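Local atomic coordinates of KLLA0F20702p (Kluyveromyces lactis, PDB entry 5Y5A), a protein that probably recruits telomerase to chromosome ends as a yeast Est1-family protein, by binding the telomere protein Cdc13. Residues F258-L266 against M487-F496; Q343-Y354 against K400-V409. One frame throughout, in Å; residues are numbered along the deposited sequence.

Interaction 1. Residues F258-L266 against M487-F496; sequences FVRSSLSRL and MLKEFGPTKF
Arg260 reaches out of helix 251-263 and grips one backbone oxygen, Met487 O, end-on, with NH1 at 2.9 Å and NH2 at 3.0 Å. Bends at chi2 and chi3 (-64° and -51°) bring its CD and NE against the Phe491 ring, with NE 3.5 Å from CD1, while Leu488 CD2 lies over one face of the guanidinium. A water links NH2 to Lys489 O, and Tyr256 OH bonds to NH1. Met487 closes helix 483-487, so the positive guanidinium would probably favour the partly negative C-terminal end of that short helix. From there a type II beta turn, Leu488 to Phe491, presents the loop to the end of helix 251-263, and a single beta bridge pairs Ser264 with Phe491. Gly492 N donates to Leu263 O at 2.8 Å; a CB on this glycine would run into that oxygen. Leu263 CD1 packs on Pro493 CG, and the proline's CD sits above the centre of the Phe491 ring, completing the close-packed part. Arg265 and Phe496, partly exposed, form the looser side, though Glu490 is buried. Arg265 forms a side-on, two-nitrogen salt bridge with Glu490, NE to OE1 at 2.6 Å and NH2 to OE2 at 2.8 Å, its CD making a CH-pi contact over the Phe496 ring centre. With a leucine in place of Arg265, Glu490 would probably lose this opposite charge. Arg265 NH1 bonds the bound peptide's backbone.

Interaction 2. Residues Q343-Y354 against K400-V409; sequences QTLLFDKIEIRY and KFFTHLIDKV
The imidazole of His404 carries Phe347 CD2 over the centre of one face, 3.3 Å above its plane, and has Glu351 OE1 at its edge. Phe401 turns an edge toward the face of Phe347, offset, with planes at 83°, completing an aromatic cluster, and Leu346 CD2 meets the Phe401 ring at its edge too. On Tyr354, Val409 CG1 covers one face toward the rim, and the phenol's OH bonds Glu413. With chi1 at -172°, His404 swings its ring away from its own backbone N and sends NE2 across to Phe347 O at 2.8 Å; this oxygen also accepts Glu351 N of its own helix, from the opposite face of the carbonyl. The contact packs helix 339-379 against helix 385-410 within the helical Est1 DNA/RNA binding domain. The segments run nearly parallel, axes 9.5 Å apart and crossing at -27°, with one knob-into-hole contact: Ile350 sits among Phe401, His404, Leu405 and Val409, its CD1 3.6 Å from Phe401 CE1 and its CG2 3.8 Å from Val409 CG2. Ile361 and Leu368, later in helix 339-379, touch Leu405 and Phe401 too. Toward solvent the pairing slackens: Lys400 NZ bonds Gln343 OE1 weakly, and Glu351 OE2 stays 4.4 Å from Lys408 NZ, beyond a salt bridge.

In the fold
Both interactions belong to the Est1 DNA/RNA binding domain, their centres 25 Å apart and their nearest atoms about 9 Å apart, without touching. Interaction 1 is near the middle of the chain and closes a long, largely helical excursion in which interaction 2 is nested. Helix 339-379 belongs to both settings: its early part forms one side of interaction 2, and farther along it Phe362, Leu367, His373 and Met374 touch residues of interaction 1. A loop clasped to a helix end relies on arginines, backbone bonds and a salt bridge beside the bound peptide, whereas the peripheral helix pair joins through rings and aliphatic branches plus one histidine-to-backbone hydrogen bond, with weak or long polar pairs at its margin.

Interaction 1. Residues F258-L266 against M487-F496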
loop_
_atom_site.group_PDB
_atom_site.type_symbol
_atom_site.label_atom_id
_atom_site.label_comp_id
_atom_site.label_asym_id
_atom_site.label_seq_id
_atom_site.Cartn_x
_atom_site.Cartn_y
_atom_site.Cartn_z
ATOM N N PHE A 258 5.500 -2.132 -2.699
ATOM C CA PHE A 258 6.810 -1.907 -2.085
ATOM C C PHE A 258 6.911 -0.499 -1.498
ATOM O O PHE A 258 7.505 -0.303 -0.439
ATOM C CB PHE A 258 7.944 -2.137 -3.096
ATOM C CG PHE A 258 8.077 -3.572 -3.553
ATOM C CD1 PHE A 258 7.570 -4.613 -2.783
ATOM C CD2 PHE A 258 8.705 -3.880 -4.755
ATOM C CE1 PHE A 258 7.693 -5.942 -3.199
ATOM C CE2 PHE A 258 8.829 -5.203 -5.178
ATOM C CZ PHE A 258 8.319 -6.234 -4.399
ATOM N N VAL A 259 6.337 0.480 -2.191
ATOM C CA VAL A 259 6.363 1.858 -1.715
ATOM C C VAL A 259 5.502 1.993 -0.467
ATOM O O VAL A 259 5.907 2.617 0.502
ATOM C CB VAL A 259 5.875 2.839 -2.798
ATOM C CG1 VAL A 259 5.588 4.205 -2.191
ATOM C CG2 VAL A 259 6.920 2.954 -3.904
ATOM N N ARG A 260 4.316 1.382 -0.484
ATOM C CA ARG A 260 3.448 1.390 0.693
ATOM C C ARG A 260 4.137 0.743 1.906
ATOM O O ARG A 260 3.876 1.111 3.051
ATOM C CB ARG A 260 2.129 0.666 0.404
ATOM C CG ARG A 260 1.217 1.340 -0.638
ATOM C CD ARG A 260 0.723 2.714 -0.177
ATOM N NE ARG A 260 0.129 2.681 1.156
ATOM C CZ ARG A 260 -1.161 2.466 1.402
ATOM N NH1 ARG A 260 -2.007 2.255 0.400
ATOM N NH2 ARG A 260 -1.609 2.465 2.656
ATOM N N SER A 261 5.012 -0.223 1.645
ATOM C CA SER A 261 5.625 -0.997 2.713
ATOM C C SER A 261 6.771 -0.216 3.334
ATOM O O SER A 261 7.164 -0.474 4.464
ATOM C CB SER A 261 6.130 -2.344 2.191
ATOM O OG SER A 261 7.416 -2.201 1.615
ATOM N N SER A 262 7.301 0.737 2.572
ATOM C CA SER A 262 8.432 1.536 3.013
ATOM C C SER A 262 7.986 2.787 3.735
ATOM O O SER A 262 8.766 3.385 4.453
ATOM C CB SER A 262 9.307 1.947 1.827
ATOM O OG SER A 262 9.692 0.830 1.060
ATOM N N LEU A 263 6.737 3.190 3.518
ATOM C CA LEU A 263 6.248 4.488 3.984
ATOM C C LEU A 263 5.067 4.395 4.960
ATOM O O LEU A 263 4.474 5.414 5.319
ATOM C CB LEU A 263 5.837 5.345 2.786
ATOM C CG LEU A 263 6.912 5.644 1.742
ATOM C CD1 LEU A 263 6.289 6.420 0.606
ATOM C CD2 LEU A 263 8.024 6.443 2.381
ATOM N N SER A 264 4.707 3.187 5.377
ATOM C CA SER A 264 3.648 3.046 6.365
ATOM C C SER A 264 4.218 3.439 7.721
ATOM O O SER A 264 5.435 3.510 7.880
ATOM C CB SER A 264 3.085 1.619 6.378
ATOM O OG SER A 264 4.027 0.683 6.874
ATOM N N ARG A 265 3.351 3.685 8.698
ATOM C CA ARG A 265 3.804 4.186 9.991
ATOM C C ARG A 265 4.791 3.225 10.671
ATOM O O ARG A 265 5.697 3.664 11.389
ATOM C CB ARG A 265 2.606 4.470 10.913
ATOM C CG ARG A 265 3.006 5.188 12.221
ATOM C CD ARG A 265 1.821 5.910 12.870
ATOM N NE ARG A 265 0.718 4.996 13.141
ATOM C CZ ARG A 265 0.564 4.338 14.280
ATOM N NH1 ARG A 265 1.434 4.512 15.269
ATOM N NH2 ARG A 265 -0.469 3.516 14.437
ATOM N N LEU A 266 4.625 1.925 10.432
ATOM C CA LEU A 266 5.612 0.921 10.857
ATOM C C LEU A 266 6.147 0.148 9.647
ATOM O O LEU A 266 5.694 -0.963 9.356
ATOM C CB LEU A 266 5.003 -0.048 11.869
ATOM C CG LEU A 266 4.870 0.479 13.298
ATOM C CD1 LEU A 266 4.122 -0.520 14.145
ATOM C CD2 LEU A 266 6.245 0.735 13.882
ATOM N N MET A 487 -7.978 3.292 2.006
ATOM C CA MET A 487 -6.809 2.812 1.274
ATOM C C MET A 487 -5.509 3.388 1.824
ATOM O O MET A 487 -4.489 2.703 1.854
ATOM C CB MET A 487 -6.940 3.140 -0.216
ATOM C CG MET A 487 -8.114 2.418 -0.872
ATOM S SD MET A 487 -8.567 3.066 -2.493
ATOM C CE MET A 487 -7.171 2.500 -3.463
ATOM N N LEU A 488 -5.556 4.635 2.281
ATOM C CA LEU A 488 -4.346 5.351 2.679
ATOM C C LEU A 488 -4.108 5.450 4.197
ATOM O O LEU A 488 -3.258 6.236 4.646
ATOM C CB LEU A 488 -4.380 6.757 2.074
ATOM C CG LEU A 488 -4.298 6.785 0.542
ATOM C CD1 LEU A 488 -4.214 8.215 0.025
ATOM C CD2 LEU A 488 -3.096 5.994 0.083
ATOM N N LYS A 489 -4.852 4.680 4.990
ATOM C CA LYS A 489 -4.643 4.698 6.440
ATOM C C LYS A 489 -3.190 4.338 6.753
ATOM O O LYS A 489 -2.672 3.371 6.210
ATOM C CB LYS A 489 -5.604 3.738 7.146
ATOM C CG LYS A 489 -7.052 4.170 7.057
ATOM C CD LYS A 489 -8.017 3.071 7.462
ATOM C CE LYS A 489 -8.098 2.925 8.970
ATOM N NZ LYS A 489 -9.291 2.117 9.359
ATOM N N GLU A 490 -2.547 5.156 7.589
ATOM C CA GLU A 490 -1.145 4.992 8.018
ATOM C C GLU A 490 -0.103 5.227 6.919
ATOM O O GLU A 490 1.079 4.915 7.102
ATOM C CB GLU A 490 -0.927 3.605 8.626
ATOM C CG GLU A 490 -1.897 3.274 9.744
ATOM C CD GLU A 490 -1.565 3.947 11.075
ATOM O OE1 GLU A 490 -0.913 5.020 11.096
ATOM O OE2 GLU A 490 -1.965 3.386 12.116
ATOM N N PHE A 491 -0.543 5.777 5.789
ATOM C CA PHE A 491 0.357 6.215 4.722
ATOM C C PHE A 491 1.106 7.470 5.162
ATOM O O PHE A 491 0.490 8.511 5.378
ATOM C CB PHE A 491 -0.439 6.488 3.446
ATOM C CG PHE A 491 0.395 6.737 2.216
ATOM C CD1 PHE A 491 1.386 5.845 1.830
ATOM C CD2 PHE A 491 0.129 7.834 1.402
ATOM C CE1 PHE A 491 2.126 6.058 0.670
ATOM C CE2 PHE A 491 0.859 8.050 0.244
ATOM C CZ PHE A 491 1.863 7.155 -0.122
ATOM N N GLY A 492 2.424 7.371 5.295
ATOM C CA GLY A 492 3.232 8.479 5.795
ATOM C C GLY A 492 3.144 9.816 5.067
ATOM O O GLY A 492 3.036 10.855 5.706
ATOM N N PRO A 493 3.197 9.811 3.723
ATOM C CA PRO A 493 3.203 11.115 3.040
ATOM C C PRO A 493 1.957 11.985 3.261
ATOM O O PRO A 493 2.044 13.195 3.096
ATOM C CB PRO A 493 3.328 10.722 1.570
ATOM C CG PRO A 493 4.116 9.451 1.617
ATOM C CD PRO A 493 3.564 8.719 2.808
ATOM N N THR A 494 0.827 11.386 3.614
ATOM C CA THR A 494 -0.368 12.162 3.932
ATOM C C THR A 494 -0.565 12.202 5.448
ATOM O O THR A 494 -1.648 12.525 5.941
ATOM C CB THR A 494 -1.625 11.586 3.236
ATOM O OG1 THR A 494 -1.667 10.162 3.419
ATOM C CG2 THR A 494 -1.587 11.889 1.729
ATOM N N LYS A 495 0.504 11.865 6.172
ATOM C CA LYS A 495 0.516 11.882 7.634
ATOM C C LYS A 495 -0.504 10.953 8.277
ATOM O O LYS A 495 -1.107 11.297 9.297
ATOM C CB LYS A 495 0.323 13.304 8.163
ATOM C CG LYS A 495 1.315 14.308 7.613
ATOM C CD LYS A 495 2.698 14.091 8.182
ATOM C CE LYS A 495 3.584 15.292 7.904
ATOM N NZ LYS A 495 4.943 15.100 8.468
ATOM N N PHE A 496 -0.697 9.794 7.648
ATOM C CA PHE A 496 -1.328 8.619 8.257
ATOM C C PHE A 496 -2.848 8.682 8.197
ATOM O O PHE A 496 -3.523 7.677 8.428
ATOM C CB PHE A 496 -0.931 8.498 9.735
ATOM C CG PHE A 496 0.555 8.525 9.958
ATOM C CD1 PHE A 496 1.396 7.746 9.171
ATOM C CD2 PHE A 496 1.121 9.344 10.926
ATOM C CE1 PHE A 496 2.773 7.767 9.356
ATOM C CE2 PHE A 496 2.506 9.366 11.118
ATOM C CZ PHE A 496 3.330 8.571 10.321
HETATM O O HOH W 1 -0.345 2.035 5.206
#

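Interaction 2. Residues Q343-Y354 against K400-V409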
loop_
_atom_site.group_PDB
_atom_site.type_symbol
_atom_site.label_atom_id
_atom_site.label_comp_id
_atom_site.label_asym_id
_atom_site.label_seq_id
_atom_site.Cartn_x
_atom_site.Cartn_y
_atom_site.Cartn_z
ATOM N N GLN A 343 6.833 8.475 -21.320
ATOM C CA GLN A 343 6.043 9.534 -20.722
ATOM C C GLN A 343 4.924 9.988 -21.642
ATOM O O GLN A 343 3.783 10.199 -21.206
ATOM C CB GLN A 343 6.928 10.728 -20.371
ATOM C CG GLN A 343 6.131 11.948 -19.941
ATOM C CD GLN A 343 6.961 13.207 -19.924
ATOM O OE1 GLN A 343 7.054 13.917 -20.927
ATOM N NE2 GLN A 343 7.566 13.495 -18.786
ATOM N N THR A 344 5.251 10.148 -22.918
ATOM C CA THR A 344 4.261 10.649 -23.859
ATOM C C THR A 344 3.134 9.626 -24.016
ATOM O O THR A 344 1.963 9.990 -24.089
ATOM C CB THR A 344 4.900 10.989 -25.225
ATOM O OG1 THR A 344 5.604 9.853 -25.727
ATOM C CG2 THR A 344 5.890 12.130 -25.082
ATOM N N LEU A 345 3.480 8.346 -24.026
ATOM C CA LEU A 345 2.480 7.303 -24.236
ATOM C C LEU A 345 1.640 7.124 -22.977
ATOM O O LEU A 345 0.420 6.975 -23.056
ATOM C CB LEU A 345 3.143 5.983 -24.637
ATOM C CG LEU A 345 2.312 5.044 -25.515
ATOM C CD1 LEU A 345 1.765 5.797 -26.710
ATOM C CD2 LEU A 345 3.133 3.870 -25.990
ATOM N N LEU A 346 2.299 7.131 -21.819
ATOM C CA LEU A 346 1.608 7.150 -20.531
ATOM C C LEU A 346 0.592 8.295 -20.453
ATOM O O LEU A 346 -0.555 8.088 -20.078
ATOM C CB LEU A 346 2.607 7.302 -19.373
ATOM C CG LEU A 346 1.958 7.455 -17.997
ATOM C CD1 LEU A 346 1.286 6.144 -17.633
ATOM C CD2 LEU A 346 2.945 7.884 -16.907
ATOM N N PHE A 347 1.035 9.505 -20.778
ATOM C CA PHE A 347 0.165 10.676 -20.676
ATOM C C PHE A 347 -0.947 10.579 -21.695
ATOM O O PHE A 347 -2.086 10.940 -21.399
ATOM C CB PHE A 347 0.957 11.981 -20.850
ATOM C CG PHE A 347 1.640 12.460 -19.581
ATOM C CD1 PHE A 347 2.459 11.612 -18.852
ATOM C CD2 PHE A 347 1.471 13.765 -19.132
ATOM C CE1 PHE A 347 3.091 12.056 -17.690
ATOM C CE2 PHE A 347 2.092 14.215 -17.969
ATOM C CZ PHE A 347 2.909 13.371 -17.255
ATOM N N ASP A 348 -0.635 10.065 -22.885
ATOM C CA ASP A 348 -1.658 9.895 -23.926
ATOM C C ASP A 348 -2.717 8.871 -23.521
ATOM O O ASP A 348 -3.912 9.108 -23.697
ATOM C CB ASP A 348 -1.023 9.486 -25.261
ATOM C CG ASP A 348 -0.362 10.657 -25.984
ATOM O OD1 ASP A 348 -0.321 11.779 -25.424
ATOM O OD2 ASP A 348 0.130 10.454 -27.113
ATOM N N LYS A 349 -2.282 7.732 -22.983
ATOM C CA LYS A 349 -3.220 6.709 -22.521
ATOM C C LYS A 349 -4.115 7.280 -21.412
ATOM O O LYS A 349 -5.318 7.044 -21.390
ATOM C CB LYS A 349 -2.476 5.467 -22.017
ATOM C CG LYS A 349 -1.771 4.652 -23.110
ATOM C CD LYS A 349 -2.746 4.232 -24.195
ATOM C CE LYS A 349 -2.090 3.357 -25.231
ATOM N NZ LYS A 349 -3.029 3.012 -26.339
ATOM N N ILE A 350 -3.525 8.056 -20.515
ATOM C CA ILE A 350 -4.288 8.669 -19.426
ATOM C C ILE A 350 -5.371 9.611 -19.985
ATOM O O ILE A 350 -6.512 9.588 -19.533
ATOM C CB ILE A 350 -3.356 9.417 -18.450
ATOM C CG1 ILE A 350 -2.492 8.414 -17.676
ATOM C CG2 ILE A 350 -4.151 10.294 -17.468
ATOM C CD1 ILE A 350 -1.488 9.061 -16.728
ATOM N N GLU A 351 -5.024 10.396 -20.999
ATOM C CA GLU A 351 -5.963 11.347 -21.595
ATOM C C GLU A 351 -7.063 10.646 -22.384
ATOM O O GLU A 351 -8.233 11.013 -22.305
ATOM C CB GLU A 351 -5.204 12.328 -22.494
ATOM C CG GLU A 351 -6.054 13.321 -23.242
ATOM C CD GLU A 351 -5.216 14.424 -23.862
ATOM O OE1 GLU A 351 -3.967 14.341 -23.787
ATOM O OE2 GLU A 351 -5.798 15.379 -24.409
ATOM N N ILE A 352 -6.688 9.611 -23.128
ATOM C CA ILE A 352 -7.608 8.971 -24.061
ATOM C C ILE A 352 -8.361 7.788 -23.437
ATOM O O ILE A 352 -9.491 7.479 -23.832
ATOM C CB ILE A 352 -6.840 8.497 -25.328
ATOM C CG1 ILE A 352 -6.167 9.691 -26.013
ATOM C CG2 ILE A 352 -7.746 7.761 -26.302
ATOM C CD1 ILE A 352 -5.429 9.339 -27.290
ATOM N N ARG A 353 -7.747 7.131 -22.457
ATOM C CA ARG A 353 -8.259 5.844 -21.984
ATOM C C ARG A 353 -8.514 5.800 -20.479
ATOM O O ARG A 353 -8.452 4.731 -19.876
ATOM C CB ARG A 353 -7.279 4.717 -22.350
ATOM C CG ARG A 353 -6.850 4.659 -23.821
ATOM C CD ARG A 353 -7.963 4.194 -24.734
ATOM N NE ARG A 353 -7.541 4.211 -26.134
ATOM C CZ ARG A 353 -8.265 3.733 -27.139
ATOM N NH1 ARG A 353 -9.453 3.192 -26.914
ATOM N NH2 ARG A 353 -7.800 3.799 -28.376
ATOM N N TYR A 354 -8.802 6.946 -19.866
ATOM C CA TYR A 354 -8.929 6.975 -18.412
ATOM C C TYR A 354 -10.189 6.274 -17.903
ATOM O O TYR A 354 -10.198 5.746 -16.794
ATOM C CB TYR A 354 -8.891 8.417 -17.891
ATOM C CG TYR A 354 -10.077 9.279 -18.276
ATOM C CD1 TYR A 354 -11.269 9.217 -17.561
ATOM C CD2 TYR A 354 -9.993 10.181 -19.331
ATOM C CE1 TYR A 354 -12.358 10.007 -17.907
ATOM C CE2 TYR A 354 -11.074 10.977 -19.682
ATOM C CZ TYR A 354 -12.249 10.886 -18.963
ATOM O OH TYR A 354 -13.319 11.675 -19.300
ATOM N N LYS A 400 3.681 18.055 -13.012
ATOM C CA LYS A 400 3.279 17.906 -14.399
ATOM C C LYS A 400 2.200 16.819 -14.500
ATOM O O LYS A 400 1.192 16.986 -15.189
ATOM C CB LYS A 400 4.486 17.558 -15.272
ATOM C CG LYS A 400 4.157 17.446 -16.744
ATOM C CD LYS A 400 5.397 17.175 -17.576
ATOM C CE LYS A 400 5.035 17.109 -19.053
ATOM N NZ LYS A 400 6.229 16.943 -19.926
ATOM N N PHE A 401 2.423 15.711 -13.793
ATOM C CA PHE A 401 1.471 14.599 -13.737
ATOM C C PHE A 401 0.142 15.035 -13.120
ATOM O O PHE A 401 -0.929 14.696 -13.631
ATOM C CB PHE A 401 2.066 13.439 -12.934
ATOM C CG PHE A 401 1.268 12.173 -13.011
ATOM C CD1 PHE A 401 1.480 11.268 -14.039
ATOM C CD2 PHE A 401 0.317 11.877 -12.045
ATOM C CE1 PHE A 401 0.757 10.088 -14.110
ATOM C CE2 PHE A 401 -0.417 10.698 -12.112
ATOM C CZ PHE A 401 -0.197 9.808 -13.142
ATOM N N PHE A 402 0.232 15.782 -12.018
ATOM C CA PHE A 402 -0.933 16.386 -11.363
ATOM C C PHE A 402 -1.769 17.215 -12.335
ATOM O O PHE A 402 -2.963 16.982 -12.496
ATOM C CB PHE A 402 -0.508 17.296 -10.201
ATOM C CG PHE A 402 -0.043 16.566 -8.970
ATOM C CD1 PHE A 402 0.140 15.194 -8.973
ATOM C CD2 PHE A 402 0.211 17.270 -7.799
ATOM C CE1 PHE A 402 0.565 14.540 -7.839
ATOM C CE2 PHE A 402 0.639 16.621 -6.662
ATOM C CZ PHE A 402 0.817 15.249 -6.682
ATOM N N THR A 403 -1.139 18.195 -12.976
ATOM C CA THR A 403 -1.878 19.095 -13.853
ATOM C C THR A 403 -2.444 18.351 -15.055
ATOM O O THR A 403 -3.509 18.697 -15.561
ATOM C CB THR A 403 -1.004 20.267 -14.334
ATOM O OG1 THR A 403 0.112 19.765 -15.073
ATOM C CG2 THR A 403 -0.493 21.046 -13.150
ATOM N N HIS A 404 -1.738 17.325 -15.510
ATOM C CA HIS A 404 -2.267 16.482 -16.579
ATOM C C HIS A 404 -3.529 15.753 -16.093
ATOM O O HIS A 404 -4.556 15.759 -16.774
ATOM C CB HIS A 404 -1.213 15.480 -17.055
ATOM C CG HIS A 404 -1.619 14.714 -18.271
ATOM N ND1 HIS A 404 -1.753 15.301 -19.512
ATOM C CD2 HIS A 404 -1.925 13.405 -18.441
ATOM C CE1 HIS A 404 -2.122 14.389 -20.393
ATOM N NE2 HIS A 404 -2.230 13.229 -19.768
ATOM N N LEU A 405 -3.449 15.149 -14.909
ATOM C CA LEU A 405 -4.610 14.523 -14.274
ATOM C C LEU A 405 -5.773 15.488 -14.128
ATOM O O LEU A 405 -6.902 15.155 -14.438
ATOM C CB LEU A 405 -4.255 13.988 -12.891
ATOM C CG LEU A 405 -3.638 12.600 -12.803
ATOM C CD1 LEU A 405 -3.647 12.125 -11.358
ATOM C CD2 LEU A 405 -4.401 11.651 -13.709
ATOM N N ILE A 406 -5.490 16.675 -13.608
ATOM C CA ILE A 406 -6.530 17.668 -13.397
ATOM C C ILE A 406 -7.116 18.149 -14.727
ATOM O O ILE A 406 -8.325 18.093 -14.937
ATOM C CB ILE A 406 -5.992 18.871 -12.607
ATOM C CG1 ILE A 406 -5.577 18.418 -11.207
ATOM C CG2 ILE A 406 -7.051 19.979 -12.550
ATOM C CD1 ILE A 406 -4.627 19.352 -10.505
ATOM N N ASP A 407 -6.252 18.602 -15.631
ATOM C CA ASP A 407 -6.711 19.191 -16.883
ATOM C C ASP A 407 -7.434 18.184 -17.773
ATOM O O ASP A 407 -8.474 18.502 -18.331
ATOM C CB ASP A 407 -5.542 19.811 -17.661
ATOM C CG ASP A 407 -4.893 20.981 -16.923
ATOM O OD1 ASP A 407 -5.418 21.404 -15.871
ATOM O OD2 ASP A 407 -3.851 21.480 -17.393
ATOM N N LYS A 408 -6.908 16.969 -17.917
ATOM C CA LYS A 408 -7.477 16.070 -18.925
ATOM C C LYS A 408 -8.438 15.040 -18.345
ATOM O O LYS A 408 -9.160 14.383 -19.098
ATOM C CB LYS A 408 -6.368 15.348 -19.706
ATOM C CG LYS A 408 -5.263 16.249 -20.247
ATOM C CD LYS A 408 -5.782 17.257 -21.250
ATOM C CE LYS A 408 -4.651 18.142 -21.744
ATOM N NZ LYS A 408 -5.160 19.276 -22.553
ATOM N N VAL A 409 -8.467 14.885 -17.024
ATOM C CA VAL A 409 -9.312 13.831 -16.463
ATOM C C VAL A 409 -10.351 14.362 -15.473
ATOM O O VAL A 409 -11.548 14.295 -15.742
ATOM C CB VAL A 409 -8.469 12.722 -15.772
ATOM C CG1 VAL A 409 -9.370 11.598 -15.310
ATOM C CG2 VAL A 409 -7.408 12.183 -16.723
#